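Local coordinates for petrobactin biosynthesis protein AsbB (Bacillus anthracis, PDB 3TO3) that catalyses the ATP-dependent condensation of spermidine with citryl-spermidine intermediates in the biosynthesis of the siderophore petrobactin, at residues D212-S217 with K348-V353; R343-K348 with H375-E380; I369-V374 with L457-E462. All blocks are in the same frame, centred on the assembly; numbering follows the deposited sequence. Where two conformers were deposited one is given.

Contact 1 (D212-S217 with K348-V353); sequences DKILKS and KEFSSV
Ile214 and Phe350 make the main apolar contact between 212-217 and 348-353. Ile214 sits on helix 208-219, and its CB is directed at strand 345-355. The two side chains cross at about a right angle. The isoleucine branch comes to the far end of the ring, where CD1 of Ile214 lies 3.7 Å from CE2 of Phe350 and 3.8 Å from CZ of Phe350. The modelled approach of CG1 of Ile214 to the ring edge is too short to be real, so its exact position is doubtful. CG of Phe350 lies between its backbone N and carbonyl carbon (chi1 62°). This torsion brings the far edge of the ring, CE2 and CZ, to Ile214. The ring also packs on Ile210, one helical turn before Ile214, and on Pro296.

The second branch of Ile214 meets a polar side chain. CG2 of Ile214 is 4.1 Å from OG of Ser351, which is loose van der Waals contact. The CA atoms of Ile214 and Ser351 are 7.7 Å apart, the closest pair of the two segments. The buried hydroxyl of Ser351 is satisfied elsewhere, by a hydrogen bond with ND2 of Asn207. Polar groups therefore add little across this interface.

Backbone bonds place the strand in its sheet. Ser351 pairs with Trp370 on strand 367-371, and Ser352 pairs with Gly204. Glu349 and Ser352 touch helix 315-333 instead of helix 208-219, so the strand has a helix to either side. Tyr211, next to Ile210 in the helix, extends the packing to Ser351 and Val353. The arrangement is that of a mixed beta-sheet with a helix packed on each face, within the IucA/IucC family region.

Contact 2 (R343-K348 with H375-E380); sequences RVILLK and HHYLGE
Tyr377 lays its ring against Ile345 and Leu347, packing the loop between strands 367-371 and 383-386 on strand 345-355. The apolar part is a CH-pi contact. CG2 of Ile345 stands over one face of the ring, 3.4 Å from the Tyr377 centroid and 17° off the ring normal. It leans to one side, so that CD2 of Tyr377 is its nearest ring atom. CG1 of Ile345 is anti to the carbonyl carbon (chi1 -60°), which leaves CG2 anti to the backbone N and over the ring. CD1, at the end of the CG1 branch, reaches back to CB of Tyr377 at 3.9 Å. Leu347 adds one methyl, its CD2 lying 3.7 Å from CD2 of Tyr377. Both aliphatic side chains run past the tyrosine in the opposite direction.

The polar part is at the phenol oxygen. NZ of Lys348 donates a weak hydrogen bond of 3.2 Å to OH of Tyr377. The lysine chain is extended up to CE, and a turn about CD-CE (chi4 79°) brings NZ there. The stronger partner of the hydroxyl is the Glu372 carboxylate, whose OE1 also takes the backbone N-H of Lys348.

The ring is thus held by hydrophobic packing along its body and by polar bonds at its end. The nearby ammonium group probably offsets some of the negative charge that Glu372 brings to the hydroxyl.

Contact 3 (I369-V374 with L457-E462); sequences IWRESV and LKDFHE. With ATP (adenosine-5'-triphosphate), chain E.
The ATP and magnesium site is bordered by this contact, where Arg371 of strand 367-371 meets Asp459 in the loop after strand 451-457. NH1 of Arg371 is 2.9 Å from OD1 of Asp459, and NH2 of Arg371 is 3.1 Å from the same OD1. OD1 lies close to the guanidinium plane, but both nitrogens reach it from above the same face of the carboxylate. The two planes are 75° apart. A bend in the arginine (chi3 68°) turns its end to the loop. Lys299 also forms a salt bridge with OD1, and Glu349 with NH1 of Arg371. NZ of Lys458 bridges OD2 of Asp459 at 3.6 Å and hydrogen-bonds to O of Gln441, while its CB lies over a face of the guanidinium.

Asp459, Gln441 and Asn442 bind the magnesium ion. Asp459-Phe460-His461 is reminiscent of the kinase DFG element and possibly related, as the IucA/IucC region belongs to the protein kinase clan.

Water 2 joins strand to loop, accepting from NH1 of Arg371 at 2.9 Å and from N of Asp459 at 2.8 Å. Two residues earlier on the strand, CD1 of Ile369 sits over the centre of the His461 ring, 3.7 Å from its centroid.

All three contacts meet on one mixed beta-sheet. Contacts 1 and 2 share Lys348 and strand 345-355, their centres about 18 Å apart. The centre of contact 3 is about 12 Å from each. Glu349 ties contact 1 to contact 3, its OE2 being 3.0 Å from N of Phe460. Contact 2 joins contact 3 through OH of Tyr377, 2.6 Å from OE1 of Glu372, and through O of Ile345, 2.9 Å from N of Leu457. Contact 3 contributes Asp459 and Glu462 to the nucleotide site; the Asp459 side chain is about 3 Å from magnesium. The side chain of Leu347 is about 10 Å from ATP, that of Phe350 about 11 Å from that of Lys299.

Contact 1 (D212-S217 with K348-V353)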
loop_
_atom_site.group_PDB
_atom_site.type_symbol
_atom_site.label_atom_id
_atom_site.label_comp_id
_atom_site.label_asym_id
_atom_site.label_seq_id
_atom_site.Cartn_x
_atom_site.Cartn_y
_atom_site.Cartn_z
ATOM N N ASP B 212 -2.348 -14.502 33.411
ATOM C CA ASP B 212 -3.522 -15.351 33.719
ATOM C C ASP B 212 -4.585 -14.533 34.457
ATOM O O ASP B 212 -5.783 -14.698 34.241
ATOM C CB ASP B 212 -3.173 -16.556 34.623
ATOM C CG ASP B 212 -2.530 -17.733 33.879
ATOM O OD1 ASP B 212 -1.949 -18.601 34.587
ATOM O OD2 ASP B 212 -2.612 -17.819 32.628
ATOM N N LYS B 213 -4.122 -13.674 35.357
ATOM C CA LYS B 213 -4.990 -12.882 36.236
ATOM C C LYS B 213 -5.697 -11.812 35.421
ATOM O O LYS B 213 -6.883 -11.559 35.599
ATOM C CB LYS B 213 -4.141 -12.233 37.349
ATOM C CG LYS B 213 -4.862 -11.885 38.618
ATOM C CD LYS B 213 -3.934 -11.153 39.591
ATOM C CE LYS B 213 -2.916 -12.101 40.253
ATOM N NZ LYS B 213 -1.808 -11.375 40.963
ATOM N N ILE B 214 -4.958 -11.214 34.499
ATOM C CA ILE B 214 -5.465 -10.136 33.654
ATOM C C ILE B 214 -6.503 -10.580 32.616
ATOM O O ILE B 214 -7.430 -9.844 32.328
ATOM C CB ILE B 214 -4.307 -9.397 32.963
ATOM C CG1 ILE B 214 -4.388 -7.919 33.280
ATOM C CG2 ILE B 214 -4.349 -9.591 31.454
ATOM C CD1 ILE B 214 -5.217 -7.150 32.276
ATOM N N LEU B 215 -6.359 -11.777 32.067
ATOM C CA LEU B 215 -7.424 -12.382 31.259
ATOM C C LEU B 215 -8.729 -12.613 32.024
ATOM O O LEU B 215 -9.811 -12.540 31.449
ATOM C CB LEU B 215 -6.996 -13.748 30.741
ATOM C CG LEU B 215 -6.164 -13.869 29.489
ATOM C CD1 LEU B 215 -6.347 -15.284 29.011
ATOM C CD2 LEU B 215 -6.629 -12.880 28.446
ATOM N N LYS B 216 -8.633 -12.947 33.305
ATOM C CA LYS B 216 -9.843 -13.118 34.085
ATOM C C LYS B 216 -10.679 -11.865 33.890
ATOM O O LYS B 216 -11.795 -11.938 33.377
ATOM C CB LYS B 216 -9.520 -13.292 35.566
ATOM C CG LYS B 216 -9.047 -14.688 35.959
ATOM C CD LYS B 216 -10.195 -15.691 36.031
ATOM C CE LYS B 216 -9.852 -16.901 36.920
ATOM N NZ LYS B 216 -10.976 -17.894 37.050
ATOM N N SER B 217 -10.092 -10.715 34.220
ATOM C CA SER B 217 -10.795 -9.435 34.233
ATOM C C SER B 217 -11.163 -8.944 32.844
ATOM O O SER B 217 -12.240 -8.419 32.626
ATOM C CB SER B 217 -9.900 -8.380 34.870
ATOM O OG SER B 217 -9.041 -8.953 35.837
ATOM N N LYS B 348 2.195 1.523 34.449
ATOM C CA LYS B 348 2.966 0.316 34.251
ATOM C C LYS B 348 2.411 -0.432 33.051
ATOM O O LYS B 348 1.189 -0.562 32.928
ATOM C CB LYS B 348 2.939 -0.570 35.500
ATOM C CG LYS B 348 3.668 0.005 36.718
ATOM C CD LYS B 348 3.642 -1.004 37.893
ATOM C CE LYS B 348 3.801 -0.331 39.283
ATOM N NZ LYS B 348 2.564 0.318 39.854
ATOM N N GLU B 349 3.299 -0.935 32.190
ATOM C CA GLU B 349 2.852 -1.823 31.147
ATOM C C GLU B 349 3.018 -3.164 31.846
ATOM O O GLU B 349 4.083 -3.759 31.818
ATOM C CB GLU B 349 3.855 -1.660 29.971
ATOM C CG GLU B 349 3.681 -0.274 29.239
ATOM C CD GLU B 349 4.917 0.290 28.521
ATOM O OE1 GLU B 349 5.931 -0.397 28.278
ATOM O OE2 GLU B 349 4.879 1.476 28.180
ATOM N N PHE B 350 1.919 -3.692 32.379
ATOM C CA PHE B 350 2.064 -4.736 33.379
ATOM C C PHE B 350 1.837 -6.134 32.813
ATOM O O PHE B 350 2.037 -7.148 33.492
ATOM C CB PHE B 350 1.170 -4.458 34.609
ATOM C CG PHE B 350 -0.287 -4.420 34.290
ATOM C CD1 PHE B 350 -0.899 -3.223 33.939
ATOM C CD2 PHE B 350 -1.041 -5.578 34.294
ATOM C CE1 PHE B 350 -2.224 -3.174 33.615
ATOM C CE2 PHE B 350 -2.377 -5.538 33.963
ATOM C CZ PHE B 350 -2.977 -4.325 33.626
ATOM N N SER B 351 1.436 -6.187 31.557
ATOM C CA SER B 351 1.215 -7.467 30.920
ATOM C C SER B 351 1.355 -7.339 29.409
ATOM O O SER B 351 1.150 -6.249 28.853
ATOM C CB SER B 351 -0.159 -7.965 31.310
ATOM O OG SER B 351 -0.320 -9.296 30.926
ATOM N N SER B 352 1.721 -8.427 28.738
ATOM C CA SER B 352 1.873 -8.361 27.288
ATOM C C SER B 352 1.762 -9.747 26.716
ATOM O O SER B 352 1.971 -10.693 27.418
ATOM C CB SER B 352 3.219 -7.765 26.904
ATOM O OG SER B 352 4.232 -8.695 27.190
ATOM N N VAL B 353 1.396 -9.853 25.449
ATOM C CA VAL B 353 1.253 -11.146 24.812
ATOM C C VAL B 353 1.403 -10.927 23.325
ATOM O O VAL B 353 1.101 -9.845 22.834
ATOM C CB VAL B 353 -0.127 -11.747 25.095
ATOM C CG1 VAL B 353 -1.209 -10.919 24.412
ATOM C CG2 VAL B 353 -0.175 -13.208 24.658
#

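Contact 2 (R343-K348 with H375-E380)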
loop_
_atom_site.group_PDB
_atom_site.type_symbol
_atom_site.label_atom_id
_atom_site.label_comp_id
_atom_site.label_asym_id
_atom_site.label_seq_id
_atom_site.Cartn_x
_atom_site.Cartn_y
_atom_site.Cartn_z
ATOM N N ARG B 343 6.433 12.367 43.735
ATOM C CA ARG B 343 5.218 11.568 43.619
ATOM C C ARG B 343 4.925 11.253 42.152
ATOM O O ARG B 343 3.773 11.194 41.726
ATOM C CB ARG B 343 4.040 12.280 44.293
ATOM C CG ARG B 343 4.244 12.527 45.793
ATOM C CD ARG B 343 3.347 13.635 46.306
ATOM N NE ARG B 343 1.990 13.543 45.783
ATOM C CZ ARG B 343 1.243 14.596 45.468
ATOM N NH1 ARG B 343 1.723 15.827 45.622
ATOM N NH2 ARG B 343 0.016 14.420 45.006
ATOM N N VAL B 344 5.998 11.042 41.397
ATOM C CA VAL B 344 5.919 10.612 40.022
ATOM C C VAL B 344 5.048 9.370 39.846
ATOM O O VAL B 344 5.120 8.445 40.640
ATOM C CB VAL B 344 7.325 10.254 39.532
ATOM C CG1 VAL B 344 7.264 9.717 38.118
ATOM C CG2 VAL B 344 8.218 11.482 39.611
ATOM N N ILE B 345 4.214 9.364 38.807
ATOM C CA ILE B 345 3.395 8.204 38.462
ATOM C C ILE B 345 4.039 7.519 37.265
ATOM O O ILE B 345 4.385 8.193 36.313
ATOM C CB ILE B 345 2.007 8.641 38.017
ATOM C CG1 ILE B 345 1.303 9.396 39.129
ATOM C CG2 ILE B 345 1.171 7.451 37.523
ATOM C CD1 ILE B 345 0.195 10.276 38.591
ATOM N N LEU B 346 4.241 6.203 37.319
ATOM C CA LEU B 346 4.669 5.463 36.120
ATOM C C LEU B 346 3.531 4.554 35.686
ATOM O O LEU B 346 3.178 3.654 36.428
ATOM C CB LEU B 346 5.909 4.624 36.412
ATOM C CG LEU B 346 7.149 5.392 36.859
ATOM C CD1 LEU B 346 8.276 4.420 37.014
ATOM C CD2 LEU B 346 7.535 6.452 35.884
ATOM N N LEU B 347 2.926 4.771 34.519
ATOM C CA LEU B 347 1.799 3.899 34.178
ATOM C C LEU B 347 2.434 2.591 33.699
ATOM O O LEU B 347 3.094 2.537 32.650
ATOM C CB LEU B 347 0.942 4.511 33.067
ATOM C CG LEU B 347 0.365 5.882 33.388
ATOM C CD1 LEU B 347 -0.347 6.447 32.190
ATOM C CD2 LEU B 347 -0.588 5.785 34.622
ATOM N N LYS B 348 2.195 1.523 34.449
ATOM C CA LYS B 348 2.966 0.316 34.251
ATOM C C LYS B 348 2.411 -0.432 33.051
ATOM O O LYS B 348 1.189 -0.562 32.928
ATOM C CB LYS B 348 2.939 -0.570 35.500
ATOM C CG LYS B 348 3.668 0.005 36.718
ATOM C CD LYS B 348 3.642 -1.004 37.893
ATOM C CE LYS B 348 3.801 -0.331 39.283
ATOM N NZ LYS B 348 2.564 0.318 39.854
ATOM N N HIS B 375 -6.441 6.896 35.568
ATOM C CA HIS B 375 -7.489 7.081 36.588
ATOM C C HIS B 375 -7.284 6.313 37.885
ATOM O O HIS B 375 -7.833 6.685 38.911
ATOM C CB HIS B 375 -8.874 6.801 36.013
ATOM C CG HIS B 375 -9.227 7.718 34.893
ATOM N ND1 HIS B 375 -9.562 9.037 35.098
ATOM C CD2 HIS B 375 -9.238 7.526 33.554
ATOM C CE1 HIS B 375 -9.792 9.614 33.933
ATOM N NE2 HIS B 375 -9.599 8.718 32.980
ATOM N N HIS B 376 -6.508 5.238 37.812
ATOM C CA HIS B 376 -6.049 4.493 38.976
ATOM C C HIS B 376 -5.360 5.461 39.940
ATOM O O HIS B 376 -5.548 5.385 41.149
ATOM C CB HIS B 376 -5.083 3.398 38.493
ATOM C CG HIS B 376 -4.524 2.522 39.574
ATOM N ND1 HIS B 376 -3.900 3.020 40.697
ATOM C CD2 HIS B 376 -4.449 1.171 39.672
ATOM C CE1 HIS B 376 -3.496 2.014 41.456
ATOM N NE2 HIS B 376 -3.816 0.881 40.855
ATOM N N TYR B 377 -4.565 6.377 39.393
ATOM C CA TYR B 377 -3.760 7.315 40.191
ATOM C C TYR B 377 -4.325 8.685 40.588
ATOM O O TYR B 377 -3.789 9.329 41.488
ATOM C CB TYR B 377 -2.439 7.577 39.472
ATOM C CG TYR B 377 -1.531 6.382 39.390
ATOM C CD1 TYR B 377 -0.754 5.999 40.481
ATOM C CD2 TYR B 377 -1.432 5.638 38.212
ATOM C CE1 TYR B 377 0.094 4.904 40.404
ATOM C CE2 TYR B 377 -0.581 4.541 38.118
ATOM C CZ TYR B 377 0.186 4.174 39.215
ATOM O OH TYR B 377 1.037 3.079 39.128
ATOM N N LEU B 378 -5.388 9.147 39.943
ATOM C CA LEU B 378 -5.765 10.549 40.109
ATOM C C LEU B 378 -6.514 10.764 41.398
ATOM O O LEU B 378 -7.475 10.073 41.664
ATOM C CB LEU B 378 -6.624 11.036 38.946
ATOM C CG LEU B 378 -5.925 11.199 37.592
ATOM C CD1 LEU B 378 -6.924 11.734 36.565
ATOM C CD2 LEU B 378 -4.671 12.097 37.657
ATOM N N GLY B 379 -6.080 11.737 42.190
ATOM C CA GLY B 379 -6.772 12.082 43.418
ATOM C C GLY B 379 -8.131 12.706 43.151
ATOM O O GLY B 379 -8.502 12.934 42.000
ATOM N N GLU B 380 -8.867 13.019 44.214
ATOM C CA GLU B 380 -10.261 13.420 44.048
ATOM C C GLU B 380 -10.450 14.777 43.366
ATOM O O GLU B 380 -11.393 14.955 42.595
ATOM C CB GLU B 380 -11.031 13.353 45.368
ATOM C CG GLU B 380 -12.534 13.464 45.178
ATOM C CD GLU B 380 -13.321 13.008 46.398
ATOM O OE1 GLU B 380 -13.988 11.951 46.312
ATOM O OE2 GLU B 380 -13.285 13.706 47.439
#

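Contact 3 (I369-V374 with L457-E462)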
loop_
_atom_site.group_PDB
_atom_site.type_symbol
_atom_site.label_atom_id
_atom_site.label_comp_id
_atom_site.label_asym_id
_atom_site.label_seq_id
_atom_site.Cartn_x
_atom_site.Cartn_y
_atom_site.Cartn_z
ATOM N N ILE B 369 0.071 -4.972 24.467
ATOM C CA ILE B 369 0.565 -4.604 25.790
ATOM C C ILE B 369 -0.533 -3.894 26.572
ATOM O O ILE B 369 -1.163 -2.976 26.061
ATOM C CB ILE B 369 1.761 -3.656 25.717
ATOM C CG1 ILE B 369 2.968 -4.348 25.110
ATOM C CG2 ILE B 369 2.094 -3.113 27.118
ATOM C CD1 ILE B 369 3.982 -3.387 24.463
ATOM N N TRP B 370 -0.767 -4.311 27.812
ATOM C CA TRP B 370 -1.781 -3.665 28.650
ATOM C C TRP B 370 -1.096 -2.653 29.528
ATOM O O TRP B 370 0.012 -2.885 29.973
ATOM C CB TRP B 370 -2.510 -4.664 29.524
ATOM C CG TRP B 370 -3.547 -5.474 28.849
ATOM C CD1 TRP B 370 -4.859 -5.159 28.737
ATOM C CD2 TRP B 370 -3.391 -6.767 28.223
ATOM N NE1 TRP B 370 -5.541 -6.164 28.095
ATOM C CE2 TRP B 370 -4.661 -7.157 27.748
ATOM C CE3 TRP B 370 -2.304 -7.627 28.015
ATOM C CZ2 TRP B 370 -4.883 -8.374 27.062
ATOM C CZ3 TRP B 370 -2.526 -8.840 27.344
ATOM C CH2 TRP B 370 -3.813 -9.193 26.869
ATOM N N ARG B 371 -1.742 -1.517 29.774
ATOM C CA ARG B 371 -1.123 -0.475 30.592
ATOM C C ARG B 371 -2.106 0.088 31.629
ATOM O O ARG B 371 -3.309 0.175 31.351
ATOM C CB ARG B 371 -0.545 0.617 29.688
ATOM C CG ARG B 371 -0.487 1.972 30.303
ATOM C CD ARG B 371 0.551 2.851 29.611
ATOM N NE ARG B 371 0.200 3.219 28.254
ATOM C CZ ARG B 371 1.078 3.289 27.254
ATOM N NH1 ARG B 371 2.352 3.005 27.454
ATOM N NH2 ARG B 371 0.680 3.646 26.045
ATOM N N GLU B 372 -1.606 0.441 32.821
ATOM C CA GLU B 372 -2.465 0.980 33.891
ATOM C C GLU B 372 -3.181 2.242 33.432
ATOM O O GLU B 372 -2.566 3.125 32.828
ATOM C CB GLU B 372 -1.653 1.365 35.140
ATOM C CG GLU B 372 -1.035 0.237 35.901
ATOM C CD GLU B 372 -0.255 0.738 37.120
ATOM O OE1 GLU B 372 0.562 1.697 36.959
ATOM O OE2 GLU B 372 -0.471 0.175 38.233
ATOM N N SER B 373 -4.462 2.346 33.744
ATOM C CA SER B 373 -5.226 3.577 33.497
ATOM C C SER B 373 -4.721 4.680 34.393
ATOM O O SER B 373 -4.527 4.453 35.580
ATOM C CB SER B 373 -6.695 3.353 33.860
ATOM O OG SER B 373 -7.445 4.520 33.576
ATOM N N VAL B 374 -4.530 5.875 33.856
ATOM C CA VAL B 374 -4.148 7.014 34.693
ATOM C C VAL B 374 -5.199 7.306 35.789
ATOM O O VAL B 374 -4.880 7.880 36.835
ATOM C CB VAL B 374 -3.931 8.288 33.860
ATOM C CG1 VAL B 374 -5.266 8.919 33.511
ATOM C CG2 VAL B 374 -3.093 9.267 34.624
ATOM N N LEU B 457 4.260 9.194 33.626
ATOM C CA LEU B 457 5.075 8.847 32.461
ATOM C C LEU B 457 4.588 7.541 31.891
ATOM O O LEU B 457 4.079 6.683 32.621
ATOM C CB LEU B 457 6.551 8.755 32.838
ATOM C CG LEU B 457 7.093 10.012 33.523
ATOM C CD1 LEU B 457 8.235 9.662 34.440
ATOM C CD2 LEU B 457 7.509 11.036 32.481
ATOM N N LYS B 458 4.695 7.403 30.582
ATOM C CA LYS B 458 4.242 6.186 29.917
ATOM C C LYS B 458 5.131 5.893 28.718
ATOM O O LYS B 458 6.020 6.695 28.407
ATOM C CB LYS B 458 2.773 6.296 29.490
ATOM C CG LYS B 458 2.422 7.512 28.597
ATOM C CD LYS B 458 0.917 7.433 28.248
ATOM C CE LYS B 458 0.478 8.474 27.184
ATOM N NZ LYS B 458 1.068 8.189 25.829
ATOM N N ASP B 459 4.841 4.771 28.048
ATOM C CA ASP B 459 5.608 4.243 26.920
ATOM C C ASP B 459 7.098 4.013 27.198
ATOM O O ASP B 459 7.949 4.741 26.681
ATOM C CB ASP B 459 5.421 5.117 25.672
ATOM C CG ASP B 459 4.065 4.911 25.013
ATOM O OD1 ASP B 459 3.580 3.758 24.976
ATOM O OD2 ASP B 459 3.471 5.907 24.545
ATOM N N PHE B 460 7.388 3.042 28.062
ATOM C CA PHE B 460 8.744 2.536 28.383
ATOM C C PHE B 460 9.318 1.473 27.440
ATOM O O PHE B 460 10.520 1.405 27.204
ATOM C CB PHE B 460 8.750 2.006 29.824
ATOM C CG PHE B 460 8.019 2.910 30.761
ATOM C CD1 PHE B 460 8.323 4.261 30.785
ATOM C CD2 PHE B 460 6.972 2.439 31.545
ATOM C CE1 PHE B 460 7.638 5.120 31.639
ATOM C CE2 PHE B 460 6.271 3.296 32.381
ATOM C CZ PHE B 460 6.598 4.634 32.430
ATOM N N HIS B 461 8.450 0.618 26.930
ATOM C CA HIS B 461 8.919 -0.591 26.324
ATOM C C HIS B 461 9.835 -0.333 25.119
ATOM O O HIS B 461 10.807 -1.064 24.910
ATOM C CB HIS B 461 7.735 -1.492 25.969
ATOM C CG HIS B 461 6.941 -1.000 24.808
ATOM N ND1 HIS B 461 5.989 -0.007 24.926
ATOM C CD2 HIS B 461 6.970 -1.343 23.501
ATOM C CE1 HIS B 461 5.457 0.233 23.741
ATOM N NE2 HIS B 461 6.040 -0.561 22.857
ATOM N N GLU B 462 9.476 0.625 24.276
ATOM C CA GLU B 462 10.329 0.993 23.135
ATOM C C GLU B 462 11.460 2.002 23.386
ATOM O O GLU B 462 12.583 1.797 22.926
ATOM C CB GLU B 462 9.470 1.468 21.962
ATOM C CG GLU B 462 8.437 2.536 22.345
ATOM C CD GLU B 462 7.425 2.801 21.236
ATOM O OE1 GLU B 462 7.533 2.161 20.159
ATOM O OE2 GLU B 462 6.524 3.652 21.448
HETATM P PB ATP E . 2.710 5.152 20.891
HETATM O O1B ATP E . 1.672 4.267 20.249
HETATM O O2B ATP E . 4.045 4.454 20.878
HETATM O O3B ATP E . 2.267 5.505 22.358
HETATM P PA ATP E . 3.263 6.584 18.648
HETATM O O1A ATP E . 2.917 5.275 17.966
HETATM O O2A ATP E . 4.751 6.911 18.572
HETATM O O3A ATP E . 2.837 6.518 20.141
HETATM O "O5'" ATP E . 2.438 7.710 17.928
HETATM C "C5'" ATP E . 2.028 8.835 18.611
HETATM C "C4'" ATP E . 1.641 9.957 17.826
HETATM O "O4'" ATP E . 1.695 11.175 18.643
HETATM C "C3'" ATP E . 2.594 10.168 16.712
HETATM O "O3'" ATP E . 1.934 10.097 15.508
HETATM C "C2'" ATP E . 3.149 11.515 16.937
HETATM O "O2'" ATP E . 3.357 12.162 15.753
HETATM C "C1'" ATP E . 2.076 12.168 17.740
HETATM N N9 ATP E . 2.447 13.393 18.397
HETATM C C8 ATP E . 1.744 14.536 18.310
HETATM N N7 ATP E . 2.374 15.462 19.045
HETATM C C5 ATP E . 3.474 14.915 19.610
HETATM C C6 ATP E . 4.470 15.419 20.459
HETATM N N6 ATP E . 4.414 16.792 20.879
HETATM N N1 ATP E . 5.467 14.598 20.864
HETATM C C2 ATP E . 5.503 13.312 20.456
HETATM N N3 ATP E . 4.558 12.799 19.636
HETATM C C4 ATP E . 3.532 13.574 19.197
HETATM O O HOH W 1 0.743 4.622 23.707
HETATM O O HOH W 2 3.666 3.226 30.035
#